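Local coordinates for protein ADP-dependent (S)-NAD(P)H-hydrate dehydratase (Streptococcus mutans, PDB 3BGK) that probably dehydrates the S-form of NAD(P)HX, a hydrated and damaged form of NAD(P)H, with ADP as the energy source, thereby restoring NAD(P)H, at residues Ile37-Leu40 / Leu41-Ile45; Ala258-Val261 / Ala262-Thr266; Ala275-Leu278 / His279-Ala283; Ile302-Val305 / Met306-Ser310. All coordinates share one frame; numbering follows the deposited sequence.

Contact 1: Ile37-Leu40 / Leu41-Ile45. With K (potassium ion), chain C.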
# COMPACT_ATOMS: atom_id res chain seq x y z
N ILE A 37 -20.88 29.54 6.05
CA ILE A 37 -20.38 28.45 6.87
C ILE A 37 -18.90 28.69 7.13
O ILE A 37 -18.10 28.72 6.19
CB ILE A 37 -20.60 27.06 6.20
CG1 ILE A 37 -22.01 26.93 5.60
CG2 ILE A 37 -20.28 25.92 7.17
CD1 ILE A 37 -23.17 27.10 6.58
N ASP A 38 -18.56 28.89 8.39
CA ASP A 38 -17.17 29.15 8.78
C ASP A 38 -16.69 28.19 9.87
O ASP A 38 -17.34 27.17 10.14
CB ASP A 38 -16.98 30.61 9.20
CG ASP A 38 -17.89 31.04 10.34
OD1 ASP A 38 -17.68 32.15 10.88
OD2 ASP A 38 -18.82 30.28 10.71
N ASP A 39 -15.56 28.51 10.48
CA ASP A 39 -14.95 27.65 11.48
C ASP A 39 -15.73 27.63 12.79
O ASP A 39 -15.78 26.60 13.46
CB ASP A 39 -13.48 28.01 11.71
CG ASP A 39 -13.28 29.46 12.17
OD1 ASP A 39 -14.18 30.31 11.98
OD2 ASP A 39 -12.19 29.74 12.71
N LEU A 40 -16.33 28.77 13.14
CA LEU A 40 -17.10 28.89 14.37
C LEU A 40 -18.30 27.95 14.37
O LEU A 40 -18.65 27.37 15.41
CB LEU A 40 -17.55 30.34 14.60
CG LEU A 40 -16.49 31.45 14.50
CD1 LEU A 40 -17.12 32.84 14.65
CD2 LEU A 40 -15.35 31.27 15.49
N LEU A 41 -18.93 27.78 13.21
CA LEU A 41 -20.00 26.81 13.06
C LEU A 41 -19.43 25.41 13.22
O LEU A 41 -19.98 24.58 13.94
CB LEU A 41 -20.71 26.98 11.71
CG LEU A 41 -22.02 26.22 11.41
CD1 LEU A 41 -21.76 24.79 10.94
CD2 LEU A 41 -23.00 26.23 12.58
N THR A 42 -18.31 25.16 12.55
CA THR A 42 -17.64 23.85 12.57
C THR A 42 -17.15 23.50 13.97
O THR A 42 -17.29 22.35 14.41
CB THR A 42 -16.50 23.82 11.53
OG1 THR A 42 -17.04 24.12 10.24
CG2 THR A 42 -15.82 22.46 11.48
N LYS A 43 -16.61 24.49 14.68
CA LYS A 43 -16.26 24.34 16.09
C LYS A 43 -17.48 24.09 16.96
O LYS A 43 -17.36 23.49 18.03
CB LYS A 43 -15.51 25.57 16.62
CG LYS A 43 -14.08 25.71 16.12
CD LYS A 43 -13.41 26.91 16.78
CE LYS A 43 -12.56 27.71 15.79
NZ LYS A 43 -11.40 26.95 15.24
N LYS A 44 -18.65 24.55 16.53
CA LYS A 44 -19.88 24.28 17.28
C LYS A 44 -20.31 22.82 17.14
O LYS A 44 -20.81 22.23 18.09
CB LYS A 44 -21.01 25.22 16.86
CG LYS A 44 -22.24 25.16 17.77
CD LYS A 44 -23.54 25.17 16.98
CE LYS A 44 -23.91 26.57 16.51
NZ LYS A 44 -25.15 26.57 15.69
N ILE A 45 -20.12 22.26 15.95
CA ILE A 45 -20.52 20.88 15.66
C ILE A 45 -19.54 19.85 16.22
O ILE A 45 -19.94 18.96 16.97
CB ILE A 45 -20.74 20.66 14.14
CG1 ILE A 45 -21.92 21.51 13.63
CG2 ILE A 45 -20.92 19.16 13.80
CD1 ILE A 45 -23.19 21.43 14.48
K K C . -15.87 22.41 19.98
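K43 lays its aliphatic chain over the first turn of its helix and beside D39: its CB and CG both lie against the carbonyl oxygen of D39, and CE reaches 3.7 Å from D39 OD2. The two side chains run together in the same direction, yet the ammonium only completes a long salt bridge, K43 NZ to D39 OD2 at 3.8 Å. The chain bends at chi3 and chi4, and NZ ends no nearer to OD2 than CE does. Behind this pair the helix start is defined by D38, the N-cap residue, whose carbonyl oxygen takes two donors from one residue: T42 N at 3.3 Å and T42 OG1 at 3.1 Å, arriving from opposite faces of the carbonyl plane. With OG1 beside its own backbone N (chi1 -57°), the hydroxyl faces back down the helix to that oxygen. Buried I37 puts CG2 4.2 Å from CD1 of L41, a light apolar touch. At the other end K43 O binds the potassium ion at 2.7 Å, and I46 O is its second protein ligand. I37 is backbone-bonded to H236 of strand 233-237, while I37 and T42 pack on F277 of helix 268-287; K44 NZ forms a salt bridge with E270 there, and T42 and K43 touch M309 of helix 295-310.

Contact 2: Ala258-Val261 / Ala262-Thr266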
# COMPACT_ATOMS: atom_id res chain seq x y z
N ALA A 258 -20.71 11.76 5.24
CA ALA A 258 -21.20 10.51 5.82
C ALA A 258 -20.67 10.28 7.23
O ALA A 258 -21.41 9.81 8.10
CB ALA A 258 -20.87 9.33 4.92
N GLY A 259 -19.40 10.60 7.46
CA GLY A 259 -18.76 10.40 8.75
C GLY A 259 -19.28 11.38 9.79
O GLY A 259 -19.46 11.02 10.97
N PHE A 260 -19.54 12.61 9.35
CA PHE A 260 -20.08 13.64 10.24
C PHE A 260 -21.48 13.27 10.72
O PHE A 260 -21.73 13.25 11.93
CB PHE A 260 -20.06 15.01 9.57
CG PHE A 260 -18.78 15.79 9.78
CD1 PHE A 260 -17.55 15.25 9.41
CD2 PHE A 260 -18.81 17.06 10.34
CE1 PHE A 260 -16.37 15.96 9.59
CE2 PHE A 260 -17.64 17.79 10.53
CZ PHE A 260 -16.41 17.24 10.15
N VAL A 261 -22.38 12.95 9.78
CA VAL A 261 -23.78 12.67 10.10
C VAL A 261 -23.94 11.41 10.96
O VAL A 261 -24.90 11.28 11.72
CB VAL A 261 -24.70 12.61 8.84
CG1 VAL A 261 -24.68 13.93 8.09
CG2 VAL A 261 -24.31 11.46 7.92
N ALA A 262 -22.96 10.51 10.85
CA ALA A 262 -22.92 9.28 11.64
C ALA A 262 -22.73 9.52 13.14
O ALA A 262 -23.28 8.79 13.96
CB ALA A 262 -21.83 8.35 11.11
N GLN A 263 -21.98 10.56 13.49
CA GLN A 263 -21.58 10.81 14.88
C GLN A 263 -22.19 12.06 15.52
O GLN A 263 -22.31 12.12 16.74
CB GLN A 263 -20.05 10.84 15.00
CG GLN A 263 -19.38 11.96 14.19
CD GLN A 263 -17.92 11.69 13.88
OE1 GLN A 263 -17.05 11.76 14.74
NE2 GLN A 263 -17.64 11.41 12.61
N PHE A 264 -22.54 13.06 14.71
CA PHE A 264 -23.12 14.31 15.24
C PHE A 264 -24.62 14.39 14.92
O PHE A 264 -25.00 14.60 13.76
CB PHE A 264 -22.39 15.55 14.70
CG PHE A 264 -20.90 15.51 14.87
CD1 PHE A 264 -20.32 15.54 16.14
CD2 PHE A 264 -20.05 15.46 13.76
CE1 PHE A 264 -18.93 15.51 16.30
CE2 PHE A 264 -18.66 15.44 13.91
CZ PHE A 264 -18.10 15.46 15.18
N HIS A 265 -25.45 14.24 15.95
CA HIS A 265 -26.90 14.05 15.77
C HIS A 265 -27.73 15.32 15.98
O HIS A 265 -28.96 15.26 15.99
CB HIS A 265 -27.42 12.93 16.68
CG HIS A 265 -26.63 11.67 16.58
ND1 HIS A 265 -25.64 11.34 17.48
CD2 HIS A 265 -26.65 10.67 15.66
CE1 HIS A 265 -25.10 10.19 17.13
NE2 HIS A 265 -25.69 9.76 16.03
N THR A 266 -27.06 16.45 16.14
CA THR A 266 -27.75 17.74 16.22
C THR A 266 -28.24 18.14 14.82
O THR A 266 -28.32 17.28 13.93
CB THR A 266 -26.87 18.82 16.89
OG1 THR A 266 -27.64 20.00 17.12
CG2 THR A 266 -25.63 19.15 16.03
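F260 and F264 form an offset edge-to-face pair where helix 249-263 runs out into a loop, at the C-terminal end of a helix packed on the central sheet of this alpha/beta three-layer sandwich of the ribokinase-like fold. Ring centroids lie 5.5 Å apart with planes at 65°, and F264 CE2 sits over one face of F260, toward its rim, 3.9 Å from F260 CD2. The inner part is dense: V261 and A262 pack on strands 128-131 and 60-64 respectively, and F260 lies on helix 268-287. F260 O accepts F264 N at 2.9 Å, nearly in line with its C=O, and also Q263 N at 3.1 Å, which comes from above the carbonyl plane, so one oxygen closes the last turn. The outer part is sparse: exposed H265 comes no nearer than 4.4 Å, from its CD2 to V261 O. Q263, by contrast, is buried, and packs with F264 on Y291 of a second subunit. Its amide is held by R49 at OE1 and S84 O at NE2. CG sits between backbone N and carbonyl carbon (chi1 62°), and the chain, extended from there, puts NE2 2.5 Å from G259 O, a nearly straight bond (169°) whose very short length is doubtful.

Contact 3: Ala275-Leu278 / His279-Ala283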
# COMPACT_ATOMS: atom_id res chain seq x y z
N ALA A 275 -19.10 19.48 7.70
CA ALA A 275 -18.35 18.53 6.89
C ALA A 275 -17.84 19.20 5.61
O ALA A 275 -16.66 19.09 5.26
CB ALA A 275 -19.21 17.32 6.56
N VAL A 276 -18.73 19.92 4.93
CA VAL A 276 -18.39 20.64 3.71
C VAL A 276 -17.34 21.72 3.95
O VAL A 276 -16.41 21.86 3.15
CB VAL A 276 -19.64 21.25 3.02
CG1 VAL A 276 -19.26 22.09 1.79
CG2 VAL A 276 -20.61 20.14 2.62
N PHE A 277 -17.45 22.44 5.06
CA PHE A 277 -16.46 23.47 5.39
C PHE A 277 -15.08 22.87 5.61
O PHE A 277 -14.09 23.35 5.06
CB PHE A 277 -16.87 24.32 6.60
CG PHE A 277 -15.75 25.21 7.11
CD1 PHE A 277 -15.51 26.45 6.52
CD2 PHE A 277 -14.93 24.81 8.17
CE1 PHE A 277 -14.47 27.27 6.98
CE2 PHE A 277 -13.90 25.62 8.63
CZ PHE A 277 -13.67 26.85 8.03
N LEU A 278 -15.02 21.83 6.44
CA LEU A 278 -13.75 21.25 6.84
C LEU A 278 -12.96 20.65 5.67
O LEU A 278 -11.75 20.79 5.59
CB LEU A 278 -13.96 20.21 7.95
CG LEU A 278 -12.72 19.91 8.79
CD1 LEU A 278 -12.22 21.16 9.49
CD2 LEU A 278 -13.05 18.83 9.79
N HIS A 279 -13.67 19.98 4.78
CA HIS A 279 -13.14 19.47 3.53
C HIS A 279 -12.29 20.54 2.82
O HIS A 279 -11.09 20.32 2.57
CB HIS A 279 -14.32 18.98 2.68
CG HIS A 279 -13.97 18.59 1.28
ND1 HIS A 279 -14.04 19.48 0.22
CD2 HIS A 279 -13.61 17.40 0.75
CE1 HIS A 279 -13.71 18.85 -0.89
NE2 HIS A 279 -13.46 17.59 -0.60
N SER A 280 -12.89 21.69 2.52
CA SER A 280 -12.19 22.80 1.85
C SER A 280 -11.17 23.52 2.74
O SER A 280 -10.13 23.98 2.25
CB SER A 280 -13.18 23.82 1.27
OG SER A 280 -13.70 23.35 0.04
N TYR A 281 -11.48 23.62 4.03
CA TYR A 281 -10.58 24.23 5.00
C TYR A 281 -9.25 23.48 5.07
O TYR A 281 -8.20 24.11 5.13
CB TYR A 281 -11.24 24.29 6.38
CG TYR A 281 -10.35 24.73 7.51
CD1 TYR A 281 -10.18 26.08 7.79
CD2 TYR A 281 -9.69 23.81 8.31
CE1 TYR A 281 -9.36 26.50 8.84
CE2 TYR A 281 -8.88 24.21 9.35
CZ TYR A 281 -8.72 25.56 9.61
OH TYR A 281 -7.91 25.96 10.66
N ILE A 282 -9.32 22.15 5.07
CA ILE A 282 -8.11 21.32 5.06
C ILE A 282 -7.33 21.52 3.76
O ILE A 282 -6.11 21.69 3.77
CB ILE A 282 -8.44 19.82 5.33
CG1 ILE A 282 -8.91 19.63 6.78
CG2 ILE A 282 -7.24 18.93 5.04
CD1 ILE A 282 -9.69 18.34 7.05
N ALA A 283 -8.05 21.52 2.64
CA ALA A 283 -7.47 21.75 1.32
C ALA A 283 -6.74 23.09 1.28
O ALA A 283 -5.64 23.18 0.71
CB ALA A 283 -8.54 21.68 0.24
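Y281 sets its CB over one face of the F277 ring, one helical turn earlier, in a CH-pi contact 4.1 Å from the ring centroid and 24° off the normal. The two rings are nearly parallel, with planes at 28°, but slid apart so that they barely overlap; F277 CZ meets Y281 CD1 at 3.6 Å instead of stacking face on face. Both side chains have CG anti to the backbone N, so both leave the helix on one flank, crossing obliquely.

Other apolar contacts involve L278, which has two partners: its CD1 methyl touches Y281 CD2 at 3.8 Å, and its branch carbon CG meets I282 CD1, also at 3.8 Å. I282 CG1 lies near L278 O as well, 3.3 Å away.

Backbone bonds supply the regular part, H279 N to A275 O, Y281 N to F277 O and I282 N to L278 O, the last two at 2.8 Å. Polar side chains turn to other parts of the chain: H279 NE2 bonds M249 O and S280 OG bonds Q244 OE1, so H279 NE2 and S280 OG are both satisfied.

The whole is regular alpha-helical i to i+3 and i+4 packing within the ribokinase-like fold of the NnrD/CARKD family, on a buried helix beside the predicted AMP site, where V276 lies about 4 Å, side chain to side chain, from T226.

Contact 4: Ile302-Val305 / Met306-Ser310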
# COMPACT_ATOMS: atom_id res chain seq x y z
N ILE A 302 -7.55 14.70 8.30
CA ILE A 302 -8.86 14.91 8.94
C ILE A 302 -8.87 14.90 10.47
O ILE A 302 -9.27 15.90 11.07
CB ILE A 302 -9.96 13.97 8.35
CG1 ILE A 302 -10.25 14.32 6.88
CG2 ILE A 302 -11.26 14.07 9.16
CD1 ILE A 302 -11.13 13.33 6.15
N THR A 303 -8.46 13.80 11.12
CA THR A 303 -8.54 13.76 12.59
C THR A 303 -7.68 14.77 13.33
O THR A 303 -8.09 15.28 14.36
CB THR A 303 -8.29 12.38 13.25
OG1 THR A 303 -7.29 11.65 12.53
CG2 THR A 303 -9.57 11.62 13.32
N ARG A 304 -6.49 15.05 12.81
CA ARG A 304 -5.63 16.06 13.43
C ARG A 304 -6.36 17.41 13.47
O ARG A 304 -6.28 18.13 14.47
CB ARG A 304 -4.29 16.19 12.70
CG ARG A 304 -3.35 17.19 13.35
CD ARG A 304 -2.06 17.40 12.54
NE ARG A 304 -2.30 17.76 11.14
CZ ARG A 304 -2.71 18.96 10.72
NH1 ARG A 304 -2.95 19.94 11.59
NH2 ARG A 304 -2.88 19.18 9.42
N VAL A 305 -7.09 17.72 12.40
CA VAL A 305 -7.79 19.00 12.29
C VAL A 305 -9.11 18.99 13.06
O VAL A 305 -9.45 19.98 13.70
CB VAL A 305 -8.00 19.41 10.82
CG1 VAL A 305 -8.73 20.74 10.73
CG2 VAL A 305 -6.66 19.50 10.09
N MSE A 306 -9.83 17.87 13.01
CA MSE A 306 -11.04 17.71 13.83
C MSE A 306 -10.69 17.84 15.31
O MSE A 306 -11.42 18.48 16.06
CB MSE A 306 -11.74 16.38 13.55
CG MSE A 306 -12.43 16.31 12.21
SE MSE A 306 -13.48 14.69 11.95
CE MSE A 306 -14.96 15.08 13.15
N LYS A 307 -9.56 17.24 15.70
CA LYS A 307 -9.02 17.38 17.06
C LYS A 307 -8.82 18.85 17.44
O LYS A 307 -9.21 19.25 18.54
CB LYS A 307 -7.71 16.61 17.20
CG LYS A 307 -7.07 16.72 18.58
CD LYS A 307 -7.94 16.08 19.65
CE LYS A 307 -7.44 16.41 21.04
NZ LYS A 307 -8.26 15.73 22.08
N GLU A 308 -8.20 19.62 16.55
CA GLU A 308 -8.04 21.07 16.70
C GLU A 308 -9.39 21.79 16.78
O GLU A 308 -9.56 22.73 17.55
CB GLU A 308 -7.25 21.67 15.53
CG GLU A 308 -5.77 21.34 15.47
CD GLU A 308 -5.06 22.06 14.33
OE1 GLU A 308 -5.65 22.20 13.23
OE2 GLU A 308 -3.90 22.51 14.52
N MSE A 309 -10.35 21.34 15.97
CA MSE A 309 -11.68 21.96 15.92
C MSE A 309 -12.44 21.70 17.22
O MSE A 309 -13.24 22.53 17.64
CB MSE A 309 -12.49 21.45 14.72
CG MSE A 309 -11.98 21.95 13.38
SE MSE A 309 -12.38 23.83 13.04
CE MSE A 309 -10.72 24.36 12.18
N SER A 310 -12.18 20.55 17.83
CA SER A 310 -12.83 20.19 19.09
C SER A 310 -12.20 20.94 20.27
O SER A 310 -12.78 21.01 21.35
CB SER A 310 -12.83 18.66 19.32
OG SER A 310 -11.58 18.17 19.76
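M306, a selenomethionine, runs alongside I302 from the turn before, both side chains heading the same way. Its CB lies 3.5 Å from I302 O, CG stays against that same oxygen and also meets I302 CG2 at 4.0 Å, and SE closes to 3.6 Å from I302 CG2. Rotation about CG-SE (chi3 72°) turns CE off toward F260 and F264, away from its own helix. Beneath the pair M306 N bonds I302 O at 2.8 Å, nearly straight (169°), although the helix is kinked where N of T303 and R304 lacks a bond to the turn before. On another flank extended E308 lies beside R304, pointing the same way: E308 CG lies beside R304 O, and the carboxylate makes only a long salt bridge, E308 OE1 to R304 NH1 at 3.9 Å, with guanidinium and carboxylate planes 83° apart. The strongest partner of R304 is E301, which bonds its NH2 as a salt bridge. V305 and M309 meet loosely, CG1 to CG at 4.4 Å, although M309 N bonds V305 O at 2.8 Å. Near the chain end S310 OG bonds K307 O three residues back. M306 and V305 pack on L278 of helix 268-287, I302 on M256 of helix 249-263, and M309 on T42 and K43 of helix 39-45, while T303, M306, K307 and S310 face a second subunit.

Overall arrangement
In chain order the four contacts come as 1, 2, 3 and 4, each within or at the end of one helix: 39-45, 249-263, 268-287 and 295-310. Their centres lie about 11 to 15 Å apart, and every pair touches. F277 of contact 3 fits against contact 1, with T42, I37 and D38 around it, while L278 and Y281 meet V305, M306 and M309 of contact 4. M306 CE also reaches both rings of contact 2. The N-terminal helix thus packs with helices 268-287 and 295-310 and the loop after 249-263; the M309 side chain lies about 6 Å from the potassium ion. Contacts 2 and 4 also touch a second subunit, consistent with the homotetramer.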